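Local coordinates for protein Sfrice_029225 (Spodoptera frugiperda, PDB 6I50) that probably acts as a secreted cytokine of the tumour necrosis factor family, an arthropod Eiger ligand that assembles as a trimer and binds TNF receptors, at residues S146-P150 / E151-I155; N139-G142 / D143-S146. All coordinates share one frame; numbering follows the deposited sequence.

Contact 1 (S146-P150 / E151-I155); sequences SLMQP and EKSFI
Lys152 and Gln149 run side by side, and the ammonium NZ of Lys152 ends 2.6 Å from Gln149 OE1, a short hydrogen bond that meets the amide oxygen almost head-on (C=O...N angle 161°). The last torsion of Lys152 bends its otherwise extended chain (chi4 70°), turning NZ between that oxygen and the carboxylate of Glu151, where it makes a salt bridge to OE2 at 3.0 Å from the anti side. Further down the lysine, CD rests 3.8 Å from Leu147 CD1. With an alanine here, the Glu151 carboxylate would probably lose its charged mate, Gln149 OE1 this donor and Leu147 CD1 the aliphatic chain beside it.

In the backbone, the carbonyl of Gln149 takes two N-H groups: Ser153 N nearly in line with the C=O at 3.1 Å, and Lys152 N from above the carbonyl plane at 2.9 Å, the latter closing a type I beta turn over Pro150 and Glu151. The Ser153 hydroxyl donates to Leu147 O at 2.8 Å, while Met148, bent at chi2 and chi3, brings CE to 3.6 Å from Ser153 CB.

The loop interrupts strand 144-161. Strand 68-80 bonds to it through Tyr77 to Leu147, Tyr77 N to Ser153 OG, and Gln75 to Phe154; Trp40 of strand 40-42 packs against Met148 and Ser153. On a second subunit, Leu102 meets Glu151 and Gln104 OE1 bonds weakly to Lys152 NZ.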
loop_
_atom_site.group_PDB
_atom_site.type_symbol
_atom_site.label_atom_id
_atom_site.label_comp_id
_atom_site.label_asym_id
_atom_site.label_seq_id
_atom_site.Cartn_x
_atom_site.Cartn_y
_atom_site.Cartn_z
ATOM N N SER A 146 12.793 5.181 14.511
ATOM C CA SER A 146 12.456 4.320 13.387
ATOM C C SER A 146 13.690 3.539 12.956
ATOM O O SER A 146 14.828 3.951 13.199
ATOM C CB SER A 146 11.896 5.124 12.205
ATOM O OG SER A 146 12.706 6.252 11.925
ATOM N N LEU A 147 13.453 2.394 12.315
ATOM C CA LEU A 147 14.529 1.555 11.793
ATOM C C LEU A 147 14.758 1.910 10.329
ATOM O O LEU A 147 13.894 1.663 9.477
ATOM C CB LEU A 147 14.197 0.074 11.951
ATOM C CG LEU A 147 14.189 -0.466 13.377
ATOM C CD1 LEU A 147 13.791 -1.935 13.383
ATOM C CD2 LEU A 147 15.557 -0.280 14.013
ATOM N N MET A 148 15.920 2.484 10.034
ATOM C CA MET A 148 16.228 2.924 8.676
ATOM C C MET A 148 17.092 1.867 7.987
ATOM O O MET A 148 18.294 2.022 7.767
ATOM C CB MET A 148 16.899 4.294 8.698
ATOM C CG MET A 148 16.119 5.337 9.487
ATOM S SD MET A 148 14.383 5.352 9.003
ATOM C CE MET A 148 14.578 5.670 7.278
ATOM N N GLN A 149 16.431 0.765 7.659
ATOM C CA GLN A 149 17.007 -0.350 6.929
ATOM C C GLN A 149 16.228 -0.516 5.632
ATOM O O GLN A 149 15.035 -0.195 5.588
ATOM C CB GLN A 149 16.961 -1.643 7.760
ATOM C CG GLN A 149 17.719 -1.540 9.090
ATOM C CD GLN A 149 17.471 -2.721 10.017
ATOM O OE1 GLN A 149 16.378 -3.282 10.057
ATOM N NE2 GLN A 149 18.494 -3.102 10.769
ATOM N N PRO A 150 16.874 -0.980 4.552
ATOM C CA PRO A 150 16.260 -0.832 3.220
ATOM C C PRO A 150 14.925 -1.535 3.085
ATOM O O PRO A 150 14.017 -1.019 2.424
ATOM C CB PRO A 150 17.313 -1.442 2.283
ATOM C CG PRO A 150 18.581 -1.407 3.047
ATOM C CD PRO A 150 18.210 -1.596 4.481
ATOM N N GLU A 151 14.785 -2.711 3.685
ATOM C CA GLU A 151 13.535 -3.449 3.594
ATOM C C GLU A 151 12.453 -2.906 4.521
ATOM O O GLU A 151 11.288 -3.290 4.371
ATOM C CB GLU A 151 13.793 -4.930 3.894
ATOM C CG GLU A 151 13.971 -5.266 5.379
ATOM C CD GLU A 151 15.361 -4.984 5.917
ATOM O OE1 GLU A 151 16.216 -4.434 5.183
ATOM O OE2 GLU A 151 15.602 -5.327 7.094
ATOM N N LYS A 152 12.798 -2.017 5.453
ATOM C CA LYS A 152 11.859 -1.570 6.480
ATOM C C LYS A 152 11.277 -0.182 6.222
ATOM O O LYS A 152 10.087 0.037 6.469
ATOM C CB LYS A 152 12.542 -1.593 7.855
ATOM C CG LYS A 152 12.847 -3.003 8.354
ATOM C CD LYS A 152 13.191 -3.014 9.838
ATOM C CE LYS A 152 13.305 -4.441 10.366
ATOM N NZ LYS A 152 14.515 -5.144 9.839
ATOM N N SER A 153 12.076 0.768 5.740
ATOM C CA SER A 153 11.631 2.150 5.579
ATOM C C SER A 153 12.058 2.668 4.214
ATOM O O SER A 153 13.192 2.427 3.789
ATOM C CB SER A 153 12.199 3.058 6.684
ATOM O OG SER A 153 11.742 2.653 7.968
ATOM N N PHE A 154 11.155 3.373 3.527
ATOM C CA PHE A 154 11.451 3.791 2.159
ATOM C C PHE A 154 10.420 4.807 1.681
ATOM O O PHE A 154 9.354 4.975 2.279
ATOM C CB PHE A 154 11.486 2.589 1.208
ATOM C CG PHE A 154 10.336 1.627 1.394
ATOM C CD1 PHE A 154 9.102 1.875 0.812
ATOM C CD2 PHE A 154 10.499 0.468 2.139
ATOM C CE1 PHE A 154 8.048 0.994 0.982
ATOM C CE2 PHE A 154 9.448 -0.418 2.310
ATOM C CZ PHE A 154 8.222 -0.158 1.721
ATOM N N ILE A 155 10.751 5.467 0.572
ATOM C CA ILE A 155 9.839 6.361 -0.139
ATOM C C ILE A 155 10.129 6.223 -1.627
ATOM O O ILE A 155 11.291 6.214 -2.044
ATOM C CB ILE A 155 9.969 7.832 0.319
ATOM C CG1 ILE A 155 9.133 8.754 -0.575
ATOM C CG2 ILE A 155 11.428 8.292 0.332
ATOM C CD1 ILE A 155 9.012 10.176 -0.048
#

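Contact 2 (N139-G142 / D143-S146); sequences NTAG and DRHS
Arg144 folds back over the turn that precedes it, its guanidinium lying with one face against the methyl of Ala141. Ala141 CB stands 3.6 Å from Arg144 NH1. The arginine's CG stands anti to the carbonyl carbon, and a single bend at chi2 (-67°) turns the chain back in this direction. Gly142 O lies oblique to the guanidinium, 2.9 Å from Arg144 NH2, and the other terminal nitrogen, NH1, is hydrogen-bonded to Thr84 O.

Gly142 joins the turn to Asp143, whose backbone takes up a left-handed conformation (phi 57°). Asp143 and Arg144 together face Val31 of strand 28-31, a G1 beta bulge set at the very start of strand 144-161, where the connection from strand 134-139 enters the antiparallel sheet. The Asp143 carboxylate makes a salt bridge with Arg30 through OD2.

At the other end of the turn, the Asn139 amide crosses the root of the Arg144 side chain, ND2 resting 3.7 Å from Arg144 CB. That nitrogen also donates to a water at 2.9 Å. The same water donates to Arg144 O at 2.7 Å and hydrogen-bonds Ser146 OG at 3.0 Å, tying the asparagine to the strand that leaves the turn. Asn139 OD1 is held by Tyr78 and His37.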
loop_
_atom_site.group_PDB
_atom_site.type_symbol
_atom_site.label_atom_id
_atom_site.label_comp_id
_atom_site.label_asym_id
_atom_site.label_seq_id
_atom_site.Cartn_x
_atom_site.Cartn_y
_atom_site.Cartn_z
ATOM N N ASN A 139 7.632 12.988 11.076
ATOM C CA ASN A 139 6.719 12.466 12.078
ATOM C C ASN A 139 5.815 13.596 12.558
ATOM O O ASN A 139 6.184 14.775 12.514
ATOM C CB ASN A 139 7.499 11.843 13.239
ATOM C CG ASN A 139 8.390 10.702 12.786
ATOM O OD1 ASN A 139 8.051 9.963 11.854
ATOM N ND2 ASN A 139 9.544 10.559 13.431
ATOM N N THR A 140 4.598 13.240 12.976
ATOM C CA THR A 140 3.662 14.268 13.415
ATOM C C THR A 140 3.971 14.785 14.811
ATOM O O THR A 140 3.609 15.921 15.129
ATOM C CB THR A 140 2.229 13.739 13.388
ATOM O OG1 THR A 140 2.061 12.791 14.450
ATOM C CG2 THR A 140 1.939 13.073 12.060
ATOM N N ALA A 141 4.619 13.983 15.649
ATOM C CA ALA A 141 4.959 14.380 17.005
ATOM C C ALA A 141 6.448 14.174 17.234
ATOM O O ALA A 141 7.110 13.398 16.539
ATOM C CB ALA A 141 4.154 13.598 18.048
ATOM N N GLY A 142 6.964 14.875 18.236
ATOM C CA GLY A 142 8.396 14.933 18.422
ATOM C C GLY A 142 8.988 13.614 18.875
ATOM O O GLY A 142 8.381 12.844 19.619
ATOM N N ASP A 143 10.201 13.357 18.389
ATOM C CA ASP A 143 11.066 12.310 18.908
ATOM C C ASP A 143 10.423 10.933 18.865
ATOM O O ASP A 143 9.947 10.414 19.879
ATOM C CB ASP A 143 11.501 12.666 20.323
ATOM C CG ASP A 143 12.482 13.817 20.343
ATOM O OD1 ASP A 143 12.288 14.778 19.564
ATOM O OD2 ASP A 143 13.454 13.757 21.125
ATOM N N ARG A 144 10.413 10.343 17.679
ATOM C CA ARG A 144 10.084 8.944 17.489
ATOM C C ARG A 144 11.306 8.255 16.903
ATOM O O ARG A 144 12.106 8.878 16.193
ATOM C CB ARG A 144 8.873 8.768 16.562
ATOM C CG ARG A 144 7.606 9.446 17.061
ATOM C CD ARG A 144 7.082 8.784 18.314
ATOM N NE ARG A 144 5.687 9.137 18.587
ATOM C CZ ARG A 144 5.299 10.135 19.375
ATOM N NH1 ARG A 144 4.006 10.364 19.568
ATOM N NH2 ARG A 144 6.198 10.904 19.980
ATOM N N HIS A 145 11.460 6.978 17.225
ATOM C CA HIS A 145 12.552 6.172 16.702
ATOM C C HIS A 145 12.040 5.253 15.604
ATOM O O HIS A 145 10.989 4.620 15.747
ATOM C CB HIS A 145 13.198 5.338 17.808
ATOM C CG HIS A 145 13.792 6.157 18.910
ATOM N ND1 HIS A 145 13.024 6.791 19.862
ATOM C CD2 HIS A 145 15.079 6.448 19.208
ATOM C CE1 HIS A 145 13.813 7.432 20.706
ATOM N NE2 HIS A 145 15.065 7.240 20.331
ATOM N N SER A 146 12.793 5.181 14.511
ATOM C CA SER A 146 12.456 4.320 13.387
ATOM C C SER A 146 13.690 3.539 12.956
ATOM O O SER A 146 14.828 3.951 13.199
ATOM C CB SER A 146 11.896 5.124 12.205
ATOM O OG SER A 146 12.706 6.252 11.925
HETATM O O HOH W 1 11.361 8.343 13.643
#

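Contacts 1 and 2 follow each other along the chain and meet at Ser146, with their centres about 14 Å apart. Contact 2 covers the turn into strand 144-161; contact 1 is the loop that interrupts the same strand a few residues later. Strands 28-31 and 68-80 accompany the chain between them: Ser146 pairs with Val29, His145 with Leu79 and Leu147 with Tyr77. Ser146 OG shares a hydrogen bond with the water of contact 2. Their settings differ. Residues 151-155 reach a second subunit of the trimer, whereas no other chain touches 139-146.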